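Local atomic coordinates of protein CT_858 (Chlamydia trachomatis, PDB entry 3DOR), a protein that probably acts as a secreted serine-type endopeptidase related to the S41 peptidases and assembles as a dimer of two identical subunits. Residues I369-Q372 against D373-V376; V422-C425 against W426-G429. All coordinates share one frame; numbering follows the deposited sequence.

Interaction 1 of 2, residues I369-Q372 against D373-V376; sequences ILTQ and DEVV
Thr371 and Glu374 close a capping box at the start of helix 372-384, with Thr371 as the N-cap. Glu374 OE2 carries most of it. It accepts from Thr371 N at 2.7 Å, met nearly along its C-O axis, and is also approached by Thr371 OG1 at 2.5 Å, with the threonine hydroxyl as donor; that bond is so short that its exact length is doubtful. The return bond to the cap is weak and comes from Asp373 N, which approaches Thr371 OG1 at 3.3 Å. The hydroxyl can face both partners because it lies between the backbone N and the carbonyl carbon of Thr371 (chi1 65°). Glu374 reaches back by a bend at chi2 (67°), which brings its carboxylate beside the N and OG1 of Thr371.

The aliphatic base of the same glutamate is packed as well, its CB lying 3.7 Å from Leu370 CD2. Behind the box the backbone takes over: Thr371 O receives weak bonds from Glu374 N and Val375 N, and a sounder one joins Val376 N to Gln372 O at 3.0 Å.

Further out, Leu370 pairs by backbone with Ile431, and Lys21 makes a long, weak ion pair with Glu374 OE1. Gln372 NE2 bonds weakly to Asn503 O of the second subunit, and Leu370 O weakly to Arg504 of that subunit.

The Thr371 amide and the helix N-terminus would favour a charged carboxylate, whereas Thr371 O, 3.0 Å from Glu374 OE2, opposes it, so the balance is not settled.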
loop_
_atom_site.group_PDB
_atom_site.type_symbol
_atom_site.label_atom_id
_atom_site.label_comp_id
_atom_site.label_asym_id
_atom_site.label_seq_id
_atom_site.Cartn_x
_atom_site.Cartn_y
_atom_site.Cartn_z
ATOM N N ILE B 369 -13.428 15.319 -2.626
ATOM C CA ILE B 369 -14.114 14.509 -3.639
ATOM C C ILE B 369 -14.346 13.184 -2.919
ATOM O O ILE B 369 -13.419 12.627 -2.328
ATOM C CB ILE B 369 -13.269 14.205 -4.893
ATOM C CG1 ILE B 369 -13.049 15.472 -5.707
ATOM C CG2 ILE B 369 -14.024 13.222 -5.782
ATOM C CD1 ILE B 369 -12.891 15.200 -7.220
ATOM N N LEU B 370 -15.563 12.663 -2.986
ATOM C CA LEU B 370 -15.870 11.442 -2.254
ATOM C C LEU B 370 -16.252 10.206 -3.058
ATOM O O LEU B 370 -16.902 10.294 -4.097
ATOM C CB LEU B 370 -16.984 11.737 -1.241
ATOM C CG LEU B 370 -16.777 12.896 -0.255
ATOM C CD1 LEU B 370 -18.069 13.170 0.511
ATOM C CD2 LEU B 370 -15.637 12.568 0.717
ATOM N N THR B 371 -15.824 9.051 -2.542
ATOM C CA THR B 371 -16.128 7.730 -3.103
ATOM C C THR B 371 -16.485 6.896 -1.867
ATOM O O THR B 371 -16.260 7.329 -0.736
ATOM C CB THR B 371 -14.918 7.064 -3.837
ATOM O OG1 THR B 371 -13.870 6.789 -2.903
ATOM C CG2 THR B 371 -14.390 7.963 -4.944
ATOM N N GLN B 372 -17.019 5.697 -2.054
ATOM C CA GLN B 372 -17.388 4.910 -0.887
ATOM C C GLN B 372 -16.157 4.565 -0.001
ATOM O O GLN B 372 -16.314 4.160 1.158
ATOM C CB GLN B 372 -18.129 3.637 -1.282
ATOM C CG GLN B 372 -17.853 3.082 -2.661
ATOM C CD GLN B 372 -18.539 3.840 -3.792
ATOM O OE1 GLN B 372 -19.753 3.757 -3.973
ATOM N NE2 GLN B 372 -17.754 4.577 -4.564
ATOM N N ASP B 373 -14.940 4.791 -0.501
ATOM C CA ASP B 373 -13.750 4.530 0.300
ATOM C C ASP B 373 -13.773 5.536 1.451
ATOM O O ASP B 373 -13.548 5.159 2.608
ATOM C CB ASP B 373 -12.524 4.742 -0.561
ATOM C CG ASP B 373 -11.204 4.451 0.182
ATOM O OD1 ASP B 373 -10.150 4.422 -0.485
ATOM O OD2 ASP B 373 -11.175 4.233 1.419
ATOM N N GLU B 374 -14.052 6.805 1.131
ATOM C CA GLU B 374 -14.110 7.821 2.168
ATOM C C GLU B 374 -15.274 7.607 3.111
ATOM O O GLU B 374 -15.207 7.967 4.292
ATOM C CB GLU B 374 -14.175 9.230 1.561
ATOM C CG GLU B 374 -12.887 9.660 0.879
ATOM C CD GLU B 374 -12.576 8.847 -0.382
ATOM O OE1 GLU B 374 -11.386 8.513 -0.593
ATOM O OE2 GLU B 374 -13.506 8.551 -1.172
ATOM N N VAL B 375 -16.348 7.028 2.582
ATOM C CA VAL B 375 -17.529 6.774 3.389
ATOM C C VAL B 375 -17.201 5.750 4.458
ATOM O O VAL B 375 -17.587 5.920 5.607
ATOM C CB VAL B 375 -18.706 6.264 2.538
ATOM C CG1 VAL B 375 -19.878 5.923 3.438
ATOM C CG2 VAL B 375 -19.123 7.334 1.522
ATOM N N VAL B 376 -16.452 4.713 4.096
ATOM C CA VAL B 376 -16.082 3.686 5.071
ATOM C C VAL B 376 -15.223 4.280 6.181
ATOM O O VAL B 376 -15.395 3.932 7.348
ATOM C CB VAL B 376 -15.342 2.516 4.406
ATOM C CG1 VAL B 376 -14.852 1.527 5.469
ATOM C CG2 VAL B 376 -16.290 1.815 3.431
#

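Interaction 2 of 2, residues V422-C425 against W426-G429; sequences VLNC and WSKG. With SO4 (sulfate ion), chain N.
Asn424 O is gripped twice by the last turn of helix 409-428: Ser427 OG donates to it at 3.1 Å, and Lys428 N adds a weak bond at 3.2 Å. The serine hydroxyl comes in from beside the carbonyl (C=O...donor angle 117°), tilted well away from its plane. With chi1 at 75°, OG is folded back against its own backbone and faces the preceding turn. Lys428 N divides its hydrogen, giving a second weak bond to Cys425 O.

Just upstream the helix is regular. Trp426 N binds Val422 O at 2.9 Å and Ser427 N binds Leu423 O at 3.0 Å.

The helix stops at Gly429, whose positive phi (82°), readily taken by glycine, combines with bonds back into the last turn to make a Schellman motif. One of these runs from Gly429 N to Trp426 O at 3.1 Å.

The Lys428 chain runs extended beyond CG and crosses the side chain of Asn424. Its NZ donates to sulfate O2 at 2.7 Å. On another face of the turn, the indole NE1 of Trp426 donates to Gly192 O of the second subunit.

The helix end therefore has two characters: a buried indole tied to the dimer partner, and an exposed lysine whose charge meets an anion. The sulfate probably comes from the crystallisation liquor, so it indicates that Lys428 can hold an anion there and need not reflect a natural ligand.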
loop_
_atom_site.group_PDB
_atom_site.type_symbol
_atom_site.label_atom_id
_atom_site.label_comp_id
_atom_site.label_asym_id
_atom_site.label_seq_id
_atom_site.Cartn_x
_atom_site.Cartn_y
_atom_site.Cartn_z
ATOM N N VAL B 422 -19.053 13.850 6.487
ATOM C CA VAL B 422 -18.753 13.105 5.273
ATOM C C VAL B 422 -19.980 12.274 4.884
ATOM O O VAL B 422 -20.405 12.284 3.728
ATOM C CB VAL B 422 -17.531 12.173 5.463
ATOM C CG1 VAL B 422 -17.335 11.289 4.231
ATOM C CG2 VAL B 422 -16.286 13.016 5.685
ATOM N N LEU B 423 -20.555 11.571 5.853
ATOM C CA LEU B 423 -21.739 10.752 5.588
ATOM C C LEU B 423 -22.896 11.624 5.102
ATOM O O LEU B 423 -23.671 11.218 4.238
ATOM C CB LEU B 423 -22.167 10.007 6.854
ATOM C CG LEU B 423 -21.243 8.899 7.362
ATOM C CD1 LEU B 423 -21.747 8.397 8.713
ATOM C CD2 LEU B 423 -21.191 7.758 6.341
ATOM N N ASN B 424 -23.003 12.826 5.663
ATOM C CA ASN B 424 -24.067 13.749 5.285
ATOM C C ASN B 424 -23.869 14.217 3.840
ATOM O O ASN B 424 -24.825 14.285 3.068
ATOM C CB ASN B 424 -24.092 14.944 6.244
ATOM C CG ASN B 424 -25.381 15.741 6.148
ATOM O OD1 ASN B 424 -26.470 15.212 6.372
ATOM N ND2 ASN B 424 -25.263 17.022 5.810
ATOM N N CYS B 425 -22.630 14.532 3.468
ATOM C CA CYS B 425 -22.341 14.963 2.102
ATOM C C CYS B 425 -22.653 13.844 1.125
ATOM O O CYS B 425 -23.235 14.074 0.060
ATOM C CB CYS B 425 -20.873 15.346 1.947
ATOM S SG CYS B 425 -20.476 16.912 2.670
ATOM N N TRP B 426 -22.251 12.630 1.487
ATOM C CA TRP B 426 -22.494 11.485 0.629
ATOM C C TRP B 426 -23.987 11.275 0.375
ATOM O O TRP B 426 -24.406 11.118 -0.765
ATOM C CB TRP B 426 -21.886 10.222 1.242
ATOM C CG TRP B 426 -22.050 9.001 0.384
ATOM C CD1 TRP B 426 -22.920 7.965 0.587
ATOM C CD2 TRP B 426 -21.299 8.670 -0.792
ATOM N NE1 TRP B 426 -22.752 7.006 -0.388
ATOM C CE2 TRP B 426 -21.764 7.414 -1.246
ATOM C CE3 TRP B 426 -20.278 9.313 -1.506
ATOM C CZ2 TRP B 426 -21.239 6.783 -2.381
ATOM C CZ3 TRP B 426 -19.754 8.689 -2.636
ATOM C CH2 TRP B 426 -20.238 7.433 -3.061
ATOM N N SER B 427 -24.789 11.292 1.429
ATOM C CA SER B 427 -26.215 11.067 1.256
ATOM C C SER B 427 -26.916 12.192 0.503
ATOM O O SER B 427 -28.006 11.995 -0.009
ATOM C CB SER B 427 -26.894 10.855 2.607
ATOM O OG SER B 427 -27.024 12.074 3.304
ATOM N N LYS B 428 -26.290 13.364 0.435
ATOM C CA LYS B 428 -26.880 14.499 -0.264
ATOM C C LYS B 428 -26.373 14.603 -1.695
ATOM O O LYS B 428 -26.837 15.447 -2.453
ATOM C CB LYS B 428 -26.569 15.812 0.461
ATOM C CG LYS B 428 -27.256 15.989 1.806
ATOM C CD LYS B 428 -26.875 17.333 2.403
ATOM C CE LYS B 428 -27.536 17.569 3.749
ATOM N NZ LYS B 428 -27.046 18.839 4.355
ATOM N N GLY B 429 -25.425 13.750 -2.065
ATOM C CA GLY B 429 -24.887 13.805 -3.415
ATOM C C GLY B 429 -23.811 14.869 -3.605
ATOM O O GLY B 429 -23.333 15.093 -4.718
HETATM S S SO4 N . -28.851 18.712 7.705
HETATM O O1 SO4 N . -27.554 18.750 8.482
HETATM O O2 SO4 N . -28.675 19.419 6.419
HETATM O O3 SO4 N . -29.243 17.306 7.393
HETATM O O4 SO4 N . -29.901 19.354 8.550
#

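Interactions 1 and 2 lie about 10 Å apart between centres and meet side by side, the start of helix 372-384 packing on the end of helix 409-428. Trp426 is the main link. Val375 CG2 touches its CD2 at 3.4 Å, Leu370 O lies 3.6 Å from its CZ3, and Gln372 OE1 comes within 3.7 Å of its CZ2. A purely aliphatic pair, Val375 CG1 and Leu423 CD2 at 3.7 Å, extends the seam. Both belong to the part of the chain related to the S41 peptidases, and both touch the second subunit, so the capped start of one helix and the terminated end of another form part of the dimer contact.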